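Local coordinates for effector protein B, substrate of the Dot/Icm secretion system (Legionella drancourtii, PDB 4JVS), which probably acts as a GTPase-activating protein, a secreted bacterial effector whose GAP domain, the part crystallised, would stimulate GTP hydrolysis by a partner GTPase, at residues Phe94-Lys99 / Pro144-Tyr148; His110-Tyr116 / Arg137-Tyr141; Met241-Ala247 / Glu275-Ser279. All blocks are in the same frame, centred on the assembly; numbering follows the deposited sequence.

Interactions 1 and 2 belong to the N-terminal GAP subdomain and adjoin one another: 110-116/137-141 is nested in the loop closed by 94-99/144-148, and Lys-99 NZ probably donates to Pro-140 O. Both are aromatic clusters, but interaction 1 is partly buried, whereas interaction 2 is buried and ends in Arg-137 at the nucleotide. Interaction 3, in the C-terminal subdomain and also buried, joins two helices through a glycine, apolar side chains and a serine-aspartate pair modelled too close to be certain. It meets interaction 2 where Gln-245 NE2 probably donates to Tyr-112 O, joining the two subdomains. Interactions 1 and 3 stay about 9 Å apart at their nearest atoms.

Interaction 1 of 3, residues Phe94-Lys99 / Pro144-Tyr148; sequences FFTAFK and PSTDY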
loop_
_atom_site.group_PDB
_atom_site.type_symbol
_atom_site.label_atom_id
_atom_site.label_comp_id
_atom_site.label_asym_id
_atom_site.label_seq_id
_atom_site.Cartn_x
_atom_site.Cartn_y
_atom_site.Cartn_z
ATOM N N PHE A 94 8.845 2.922 18.256
ATOM C CA PHE A 94 8.011 2.192 19.184
ATOM C C PHE A 94 7.309 0.973 18.584
ATOM O O PHE A 94 6.445 0.374 19.235
ATOM C CB PHE A 94 7.046 3.126 19.927
ATOM C CG PHE A 94 6.218 4.027 19.038
ATOM C CD1 PHE A 94 5.457 3.512 17.991
ATOM C CD2 PHE A 94 6.149 5.391 19.298
ATOM C CE1 PHE A 94 4.675 4.352 17.192
ATOM C CE2 PHE A 94 5.364 6.238 18.512
ATOM C CZ PHE A 94 4.620 5.718 17.459
ATOM N N PHE A 95 7.688 0.600 17.359
ATOM C CA PHE A 95 7.077 -0.557 16.683
ATOM C C PHE A 95 7.754 -1.872 17.034
ATOM O O PHE A 95 7.208 -2.941 16.769
ATOM C CB PHE A 95 7.102 -0.393 15.164
ATOM C CG PHE A 95 6.283 0.755 14.661
ATOM C CD1 PHE A 95 4.901 0.683 14.645
ATOM C CD2 PHE A 95 6.893 1.901 14.196
ATOM C CE1 PHE A 95 4.150 1.735 14.178
ATOM C CE2 PHE A 95 6.145 2.951 13.724
ATOM C CZ PHE A 95 4.774 2.870 13.715
ATOM N N THR A 96 8.944 -1.770 17.626
ATOM C CA THR A 96 9.806 -2.913 17.950
ATOM C C THR A 96 9.084 -4.053 18.690
ATOM O O THR A 96 9.317 -5.237 18.412
ATOM C CB THR A 96 11.077 -2.434 18.714
ATOM O OG1 THR A 96 12.045 -1.964 17.766
ATOM C CG2 THR A 96 11.697 -3.547 19.566
ATOM N N ALA A 97 8.185 -3.684 19.599
ATOM C CA ALA A 97 7.377 -4.648 20.342
ATOM C C ALA A 97 6.489 -5.528 19.449
ATOM O O ALA A 97 6.023 -6.589 19.874
ATOM C CB ALA A 97 6.527 -3.923 21.365
ATOM N N PHE A 98 6.213 -5.065 18.253
ATOM C CA PHE A 98 5.342 -5.760 17.352
ATOM C C PHE A 98 6.075 -6.401 16.209
ATOM O O PHE A 98 5.488 -6.684 15.219
ATOM C CB PHE A 98 4.366 -4.778 16.765
ATOM C CG PHE A 98 3.501 -4.114 17.762
ATOM C CD1 PHE A 98 2.454 -4.770 18.307
ATOM C CD2 PHE A 98 3.710 -2.836 18.128
ATOM C CE1 PHE A 98 1.674 -4.198 19.195
ATOM C CE2 PHE A 98 2.910 -2.273 19.016
ATOM C CZ PHE A 98 1.892 -2.967 19.550
ATOM N N LYS A 99 7.358 -6.645 16.339
ATOM C CA LYS A 99 8.080 -7.284 15.270
ATOM C C LYS A 99 9.328 -8.020 15.664
ATOM O O LYS A 99 10.364 -7.434 15.874
ATOM C CB LYS A 99 8.482 -6.269 14.217
ATOM C CG LYS A 99 9.319 -6.848 13.093
ATOM C CD LYS A 99 8.953 -6.287 11.758
ATOM C CE LYS A 99 8.810 -7.340 10.680
ATOM N NZ LYS A 99 7.803 -7.100 9.611
ATOM N N PRO A 144 3.716 -4.277 11.672
ATOM C CA PRO A 144 3.843 -3.603 12.970
ATOM C C PRO A 144 2.956 -2.368 13.055
ATOM O O PRO A 144 2.348 -2.129 14.097
ATOM C CB PRO A 144 5.311 -3.195 13.002
ATOM C CG PRO A 144 5.986 -4.221 12.169
ATOM C CD PRO A 144 5.036 -4.486 11.047
ATOM N N SER A 145 2.874 -1.609 11.964
ATOM C CA SER A 145 1.989 -0.449 11.902
ATOM C C SER A 145 0.546 -0.843 12.216
ATOM O O SER A 145 -0.088 -0.276 13.102
ATOM C CB SER A 145 2.069 0.219 10.523
ATOM O OG SER A 145 0.895 0.950 10.212
ATOM N N THR A 146 0.033 -1.816 11.478
ATOM C CA THR A 146 -1.327 -2.280 11.692
ATOM C C THR A 146 -1.515 -2.738 13.136
ATOM O O THR A 146 -2.515 -2.394 13.779
ATOM C CB THR A 146 -1.684 -3.419 10.716
ATOM O OG1 THR A 146 -1.782 -2.895 9.383
ATOM C CG2 THR A 146 -2.990 -4.085 11.103
ATOM N N ASP A 147 -0.537 -3.484 13.647
ATOM C CA ASP A 147 -0.613 -4.030 14.995
ATOM C C ASP A 147 -0.670 -2.931 16.038
ATOM O O ASP A 147 -1.437 -3.018 16.989
ATOM C CB ASP A 147 0.569 -4.955 15.272
ATOM C CG ASP A 147 0.362 -6.343 14.705
ATOM O OD1 ASP A 147 -0.811 -6.702 14.444
ATOM O OD2 ASP A 147 1.365 -7.071 14.524
ATOM N N TYR A 148 0.152 -1.902 15.850
ATOM C CA TYR A 148 0.131 -0.727 16.703
ATOM C C TYR A 148 -1.262 -0.081 16.720
ATOM O O TYR A 148 -1.843 0.136 17.782
ATOM C CB TYR A 148 1.204 0.279 16.264
ATOM C CG TYR A 148 1.391 1.423 17.240
ATOM C CD1 TYR A 148 2.400 1.392 18.187
ATOM C CD2 TYR A 148 0.534 2.524 17.233
ATOM C CE1 TYR A 148 2.558 2.425 19.091
ATOM C CE2 TYR A 148 0.687 3.562 18.136
ATOM C CZ TYR A 148 1.700 3.509 19.059
ATOM O OH TYR A 148 1.862 4.543 19.947
#
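Phe-94 and Tyr-148 lay their rings almost parallel, with planes 21° apart, yet strongly displaced, with little of one ring lying over the other. The touching is done near the rims: Phe-94 CD1 lies 3.3 Å from Tyr-148 CE1, and the Tyr-148 hydroxyl sits above the rim of the phenylalanine ring. Phe-94 achieves this with an uncommon first torsion, its CG standing between the backbone N and the carbonyl carbon (chi1 52°). Tyr-148 answers with CG opposite its own N (chi1 -171°), which sends its ring out from the helix into the loop. Phe-95 completes the aromatic cluster. Its ring is tilted obliquely against Tyr-148 with centroids 5.7 Å apart, and its CE1 comes 3.9 Å from Tyr-148 CB, while CD1 rests near the carbonyl oxygen of Pro-144. Phe-98 follows one turn on, and its face lies over the helix backbone where Asp-147 passes into Tyr-148. Asp-147 CB approaches Phe-98 CD1 at 3.6 Å, and the carboxylate runs past the ring to pair with Arg-150. At the far end Pro-144 packs against the aliphatic part of Lys-99, whose NZ goes on to Pro-140 O, with Pro-144 CG 3.6 Å from Lys-99 CD. The example illustrates how an irregular segment can be fixed to a helix by apolar surface, the backbone bonds remaining inside each partner: Phe-98 N to Phe-95 O in the loop, and Tyr-148 N to Pro-144 O in the helix. The loop, which runs between helix 60-80 and strand 106-107, thus lies against helix 142-151. Helix 156-177 adds Trp-157, edge-to-face with Phe-95, and Gln-161, bonded to Ser-145 OG, while Glu-118 of helix 118-124 receives the Phe-94 backbone N-H.

Interaction 2 of 3, residues His110-Tyr116 / Arg137-Tyr141; sequences HAYIAHY and RFAPY. With GDP (guanosine-5'-diphosphate), chain D; AF3 (aluminum fluoride), chain E.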
loop_
_atom_site.group_PDB
_atom_site.type_symbol
_atom_site.label_atom_id
_atom_site.label_comp_id
_atom_site.label_asym_id
_atom_site.label_seq_id
_atom_site.Cartn_x
_atom_site.Cartn_y
_atom_site.Cartn_z
ATOM N N HIS A 110 12.779 -3.574 0.877
ATOM C CA HIS A 110 13.216 -2.919 2.075
ATOM C C HIS A 110 13.500 -3.934 3.100
ATOM O O HIS A 110 12.891 -4.960 3.138
ATOM C CB HIS A 110 12.123 -2.039 2.608
ATOM C CG HIS A 110 12.022 -0.712 1.938
ATOM N ND1 HIS A 110 12.647 0.343 2.377
ATOM C CD2 HIS A 110 11.318 -0.311 0.852
ATOM C CE1 HIS A 110 12.370 1.368 1.611
ATOM N NE2 HIS A 110 11.561 0.966 0.682
ATOM N N ALA A 111 14.416 -3.657 3.987
ATOM C CA ALA A 111 14.695 -4.561 5.069
ATOM C C ALA A 111 14.309 -3.893 6.356
ATOM O O ALA A 111 14.270 -2.706 6.440
ATOM C CB ALA A 111 16.150 -4.935 5.072
ATOM N N TYR A 112 13.953 -4.666 7.349
ATOM C CA TYR A 112 13.521 -4.066 8.564
ATOM C C TYR A 112 14.705 -3.469 9.205
ATOM O O TYR A 112 15.694 -4.102 9.375
ATOM C CB TYR A 112 12.921 -5.100 9.473
ATOM C CG TYR A 112 12.555 -4.579 10.802
ATOM C CD1 TYR A 112 13.379 -4.745 11.871
ATOM C CD2 TYR A 112 11.399 -3.935 10.986
ATOM C CE1 TYR A 112 13.058 -4.255 13.092
ATOM C CE2 TYR A 112 11.065 -3.452 12.200
ATOM C CZ TYR A 112 11.906 -3.612 13.242
ATOM O OH TYR A 112 11.552 -3.121 14.455
ATOM N N ILE A 113 14.577 -2.215 9.561
ATOM C CA ILE A 113 15.571 -1.527 10.298
ATOM C C ILE A 113 14.819 -1.057 11.486
ATOM O O ILE A 113 13.801 -0.455 11.360
ATOM C CB ILE A 113 16.115 -0.366 9.495
ATOM C CG1 ILE A 113 17.346 -0.795 8.753
ATOM C CG2 ILE A 113 16.563 0.715 10.404
ATOM C CD1 ILE A 113 17.099 -1.133 7.325
ATOM N N ALA A 114 15.285 -1.393 12.659
ATOM C CA ALA A 114 14.538 -1.045 13.870
ATOM C C ALA A 114 14.729 0.425 14.201
ATOM O O ALA A 114 14.019 0.990 15.033
ATOM C CB ALA A 114 14.974 -1.906 15.029
ATOM N N HIS A 115 15.688 1.046 13.529
ATOM C CA HIS A 115 16.095 2.395 13.852
ATOM C C HIS A 115 15.365 3.461 13.049
ATOM O O HIS A 115 15.723 4.631 13.125
ATOM C CB HIS A 115 17.593 2.512 13.646
ATOM C CG HIS A 115 18.365 1.402 14.286
ATOM N ND1 HIS A 115 18.534 1.301 15.650
ATOM C CD2 HIS A 115 18.998 0.334 13.751
ATOM C CE1 HIS A 115 19.251 0.229 15.925
ATOM N NE2 HIS A 115 19.545 -0.377 14.791
ATOM N N TYR A 116 14.347 3.070 12.283
ATOM C CA TYR A 116 13.561 4.044 11.528
ATOM C C TYR A 116 12.862 5.028 12.462
ATOM O O TYR A 116 12.336 4.633 13.495
ATOM C CB TYR A 116 12.523 3.344 10.639
ATOM C CG TYR A 116 12.946 3.219 9.193
ATOM C CD1 TYR A 116 13.018 4.337 8.381
ATOM C CD2 TYR A 116 13.272 1.986 8.639
ATOM C CE1 TYR A 116 13.408 4.241 7.067
ATOM C CE2 TYR A 116 13.662 1.879 7.317
ATOM C CZ TYR A 116 13.731 3.018 6.535
ATOM O OH TYR A 116 14.116 2.949 5.216
ATOM N N ARG A 137 6.259 0.844 -1.940
ATOM C CA ARG A 137 6.199 -0.135 -0.854
ATOM C C ARG A 137 7.180 0.069 0.283
ATOM O O ARG A 137 8.354 0.403 0.070
ATOM C CB ARG A 137 6.388 -1.546 -1.399
ATOM C CG ARG A 137 5.210 -2.065 -2.161
ATOM C CD ARG A 137 5.378 -3.533 -2.414
ATOM N NE ARG A 137 4.177 -4.078 -3.014
ATOM C CZ ARG A 137 3.084 -4.375 -2.332
ATOM N NH1 ARG A 137 3.045 -4.179 -1.024
ATOM N NH2 ARG A 137 2.028 -4.861 -2.962
ATOM N N PHE A 138 6.678 -0.151 1.496
ATOM C CA PHE A 138 7.495 -0.127 2.698
ATOM C C PHE A 138 7.047 -1.302 3.570
ATOM O O PHE A 138 6.595 -1.131 4.704
ATOM C CB PHE A 138 7.333 1.208 3.419
ATOM C CG PHE A 138 8.370 1.461 4.459
ATOM C CD1 PHE A 138 9.720 1.378 4.146
ATOM C CD2 PHE A 138 8.006 1.794 5.753
ATOM C CE1 PHE A 138 10.697 1.620 5.119
ATOM C CE2 PHE A 138 8.971 2.034 6.721
ATOM C CZ PHE A 138 10.318 1.948 6.401
ATOM N N ALA A 139 7.188 -2.502 3.010
ATOM C CA ALA A 139 6.632 -3.727 3.578
ATOM C C ALA A 139 7.061 -4.106 5.009
ATOM O O ALA A 139 6.274 -4.717 5.742
ATOM C CB ALA A 139 6.870 -4.895 2.622
ATOM N N PRO A 140 8.304 -3.773 5.420
ATOM C CA PRO A 140 8.638 -4.287 6.750
ATOM C C PRO A 140 7.897 -3.611 7.897
ATOM O O PRO A 140 7.970 -4.122 9.021
ATOM C CB PRO A 140 10.145 -4.023 6.856
ATOM C CG PRO A 140 10.618 -3.950 5.436
ATOM C CD PRO A 140 9.504 -3.266 4.727
ATOM N N TYR A 141 7.197 -2.505 7.633
ATOM C CA TYR A 141 6.477 -1.814 8.702
ATOM C C TYR A 141 4.952 -1.854 8.597
ATOM O O TYR A 141 4.265 -1.363 9.485
ATOM C CB TYR A 141 6.985 -0.381 8.883
ATOM C CG TYR A 141 8.221 -0.303 9.750
ATOM C CD1 TYR A 141 8.123 -0.287 11.139
ATOM C CD2 TYR A 141 9.487 -0.262 9.183
ATOM C CE1 TYR A 141 9.257 -0.225 11.943
ATOM C CE2 TYR A 141 10.633 -0.198 9.973
ATOM C CZ TYR A 141 10.511 -0.180 11.350
ATOM O OH TYR A 141 11.650 -0.122 12.125
HETATM P PB GDP D . -0.798 -6.698 -3.750
HETATM O O1B GDP D . -0.857 -6.022 -2.370
HETATM O O2B GDP D . -1.634 -5.845 -4.723
HETATM O O3B GDP D . -1.269 -8.130 -3.683
HETATM O O3A GDP D . 0.708 -6.693 -4.200
HETATM P PA GDP D . 1.175 -7.166 -5.627
HETATM O O1A GDP D . 1.718 -5.998 -6.409
HETATM O O2A GDP D . 0.051 -7.777 -6.406
HETATM O "O5'" GDP D . 2.288 -8.225 -5.326
HETATM C "C5'" GDP D . 3.346 -8.178 -6.205
HETATM C "C4'" GDP D . 4.690 -8.355 -5.540
HETATM O "O4'" GDP D . 4.883 -9.667 -5.060
HETATM C "C3'" GDP D . 5.594 -8.122 -6.682
HETATM O "O3'" GDP D . 6.257 -6.924 -6.537
HETATM C "C2'" GDP D . 6.424 -9.345 -6.781
HETATM O "O2'" GDP D . 7.700 -9.141 -6.288
HETATM C "C1'" GDP D . 5.666 -10.364 -5.991
HETATM N N9 GDP D . 4.874 -11.325 -6.769
HETATM C C8 GDP D . 3.588 -11.198 -7.166
HETATM N N7 GDP D . 3.174 -12.275 -7.838
HETATM C C5 GDP D . 4.180 -13.156 -7.895
HETATM C C6 GDP D . 4.313 -14.480 -8.492
HETATM O O6 GDP D . 3.391 -15.012 -9.091
HETATM N N1 GDP D . 5.541 -15.127 -8.365
HETATM C C2 GDP D . 6.670 -14.584 -7.687
HETATM N N2 GDP D . 7.907 -15.310 -7.584
HETATM N N3 GDP D . 6.549 -13.355 -7.130
HETATM C C4 GDP D . 5.279 -12.592 -7.224
HETATM AL AL AF3 E . -0.927 -4.637 -1.500
HETATM F F1 AF3 E . -2.183 -5.121 -0.501
HETATM F F2 AF3 E . -1.444 -4.382 -3.063
HETATM F F3 AF3 E . 0.360 -3.711 -0.953
HETATM O O HOH W 1 -2.192 -2.720 -1.467
#
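Phe-138 fills the centre by presenting two parts of its edge to two different rings. CD1 stands 3.6 Å from ND1 of His-110, over the imidazole face, and CZ is 3.5 Å from CE2 of Tyr-116, whose face it meets near the rim. Both pairs are T-shaped, with planes at 86°. Pro-140 packs beside them, its CD against His-110 CB at 3.6 Å and its CB against the Tyr-112 side chain. Further out, Tyr-112 CE2 comes 3.4 Å from Tyr-141 CZ, the two rings meeting obliquely, with Tyr-112 CD2 over the face of Tyr-141. The Tyr-141 hydroxyl donates to Ile-113 O, although the modelled separation is too short to trust, and it is also bonded to Asn-93. At the polar limit the extended Arg-137 side chain leaves the cluster: NH2 donates to O1B of GDP at 3.2 Å, and NH1 makes a weak 2.7 Å bond to F3 of the aluminium fluoride. This is consistent with an arginine finger reaching a transition-state mimic; another protein's chain also hydrogen-bonds both ligands. Ile-121 of helix 118-124 and Thr-248 of helix 243-253 pack against the cluster, and segment 137-141 runs on into helix 142-151.

Interaction 3 of 3, residues Met241-Ala247 / Glu275-Ser279; sequences MSGDQLA and EVDDS
Gly-243 and Glu-275 mark the close point of a helix-helix crossing in the C-terminal GAP subdomain, where the first turn of helix 243-253 packs on helix 271-280. The axes of the two short helical segments are perpendicular and pass within 7.8 Å of each other. The lack of a side chain at Gly-243 is consistent with this close approach: Gly-243 CA lies 3.4 Å from Glu-275 O in a CA-H...O contact, and Glu-275 CB packs on the same CA. Beside it, Leu-246 CB meets Val-276 CG2 at 3.6 Å, the two side chains crossing at about a right angle, while CD1 of the leucine touches Glu-275 CB. The leucine CG sits beside its own backbone N (chi1 -72°), which turns CD1 toward that carbon. Ala-247 closes the apolar strip against Ser-279 CB. On the polar flank Ser-279 OG donates to Asp-244 OD1, though the fitted distance is too short to be taken literally; the other carboxylate oxygen accepts from Ala-106 N. Phe-285 packs against both Asp-244 and Ala-247. The start of helix 243-253 is fixed independently by a capping box, a reciprocal pair of bonds at the N-terminus of a helix. Ser-242, which is also bonded to Lys-104 O, takes the Gln-245 N-H on OG at 2.9 Å, and in return Gln-245 OE1 accepts from Ser-242 N at 3.1 Å, through a lone pair in the carbonyl plane.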
loop_
_atom_site.group_PDB
_atom_site.type_symbol
_atom_site.label_atom_id
_atom_site.label_comp_id
_atom_site.label_asym_id
_atom_site.label_seq_id
_atom_site.Cartn_x
_atom_site.Cartn_y
_atom_site.Cartn_z
ATOM N N MET A 241 24.522 -5.808 11.112
ATOM C CA MET A 241 23.495 -5.753 10.082
ATOM C C MET A 241 23.818 -6.596 8.847
ATOM O O MET A 241 24.981 -6.801 8.508
ATOM C CB MET A 241 23.229 -4.299 9.701
ATOM C CG MET A 241 22.759 -3.480 10.879
ATOM S SD MET A 241 21.827 -2.035 10.377
ATOM C CE MET A 241 20.613 -1.963 11.701
ATOM N N SER A 242 22.779 -7.094 8.186
ATOM C CA SER A 242 22.952 -7.796 6.923
ATOM C C SER A 242 23.252 -6.793 5.828
ATOM O O SER A 242 23.140 -5.587 6.039
ATOM C CB SER A 242 21.680 -8.556 6.552
ATOM O OG SER A 242 20.721 -7.675 5.981
ATOM N N GLY A 243 23.611 -7.296 4.652
ATOM C CA GLY A 243 23.889 -6.440 3.515
ATOM C C GLY A 243 22.614 -5.744 3.109
ATOM O O GLY A 243 22.610 -4.550 2.821
ATOM N N ASP A 244 21.528 -6.505 3.100
ATOM C CA ASP A 244 20.224 -5.956 2.768
ATOM C C ASP A 244 19.805 -4.812 3.701
ATOM O O ASP A 244 19.291 -3.789 3.247
ATOM C CB ASP A 244 19.165 -7.051 2.790
ATOM C CG ASP A 244 19.147 -7.877 1.518
ATOM O OD1 ASP A 244 20.008 -7.654 0.638
ATOM O OD2 ASP A 244 18.272 -8.766 1.408
ATOM N N GLN A 245 20.015 -4.998 5.003
ATOM C CA GLN A 245 19.743 -3.955 5.982
ATOM C C GLN A 245 20.592 -2.710 5.682
ATOM O O GLN A 245 20.105 -1.569 5.727
ATOM C CB GLN A 245 20.011 -4.468 7.405
ATOM C CG GLN A 245 18.782 -4.981 8.158
ATOM C CD GLN A 245 19.132 -5.690 9.472
ATOM O OE1 GLN A 245 20.259 -6.145 9.667
ATOM N NE2 GLN A 245 18.162 -5.782 10.374
ATOM N N LEU A 246 21.862 -2.934 5.359
ATOM C CA LEU A 246 22.792 -1.837 5.142
ATOM C C LEU A 246 22.449 -1.045 3.881
ATOM O O LEU A 246 22.468 0.185 3.887
ATOM C CB LEU A 246 24.233 -2.360 5.085
ATOM C CG LEU A 246 24.900 -2.849 6.378
ATOM C CD1 LEU A 246 26.172 -3.598 6.062
ATOM C CD2 LEU A 246 25.202 -1.692 7.295
ATOM N N ALA A 247 22.133 -1.766 2.805
ATOM C CA ALA A 247 21.714 -1.171 1.535
ATOM C C ALA A 247 20.410 -0.396 1.688
ATOM O O ALA A 247 20.246 0.673 1.096
ATOM C CB ALA A 247 21.551 -2.252 0.478
ATOM N N GLU A 275 29.409 -5.913 2.243
ATOM C CA GLU A 275 28.060 -6.366 2.374
ATOM C C GLU A 275 27.120 -5.536 1.584
ATOM O O GLU A 275 26.173 -6.038 1.048
ATOM C CB GLU A 275 27.655 -6.379 3.813
ATOM C CG GLU A 275 28.710 -6.984 4.689
ATOM C CD GLU A 275 28.278 -8.281 5.274
ATOM O OE1 GLU A 275 27.369 -8.286 6.093
ATOM O OE2 GLU A 275 28.859 -9.303 4.917
ATOM N N VAL A 276 27.354 -4.243 1.566
ATOM C CA VAL A 276 26.543 -3.338 0.806
ATOM C C VAL A 276 26.650 -3.586 -0.659
ATOM O O VAL A 276 25.673 -3.539 -1.338
ATOM C CB VAL A 276 26.902 -1.893 1.082
ATOM C CG1 VAL A 276 26.168 -0.982 0.133
ATOM C CG2 VAL A 276 26.533 -1.535 2.489
ATOM N N ASP A 277 27.848 -3.850 -1.141
ATOM C CA ASP A 277 28.077 -4.091 -2.562
ATOM C C ASP A 277 27.397 -5.360 -3.084
ATOM O O ASP A 277 26.802 -5.352 -4.162
ATOM C CB ASP A 277 29.578 -4.135 -2.875
ATOM C CG ASP A 277 29.866 -4.153 -4.375
ATOM O OD1 ASP A 277 30.752 -4.934 -4.806
ATOM O OD2 ASP A 277 29.215 -3.382 -5.119
ATOM N N ASP A 278 27.477 -6.457 -2.344
ATOM C CA ASP A 278 26.908 -7.688 -2.878
ATOM C C ASP A 278 25.388 -7.771 -2.678
ATOM O O ASP A 278 24.718 -8.647 -3.242
ATOM C CB ASP A 278 27.667 -8.941 -2.399
ATOM C CG ASP A 278 27.565 -9.162 -0.911
ATOM O OD1 ASP A 278 26.439 -9.119 -0.363
ATOM O OD2 ASP A 278 28.617 -9.397 -0.290
ATOM N N SER A 279 24.849 -6.846 -1.887
ATOM C CA SER A 279 23.404 -6.669 -1.821
ATOM C C SER A 279 22.931 -5.775 -2.965
ATOM O O SER A 279 21.896 -6.032 -3.572
ATOM C CB SER A 279 22.978 -6.094 -0.474
ATOM O OG SER A 279 22.308 -7.074 0.300
#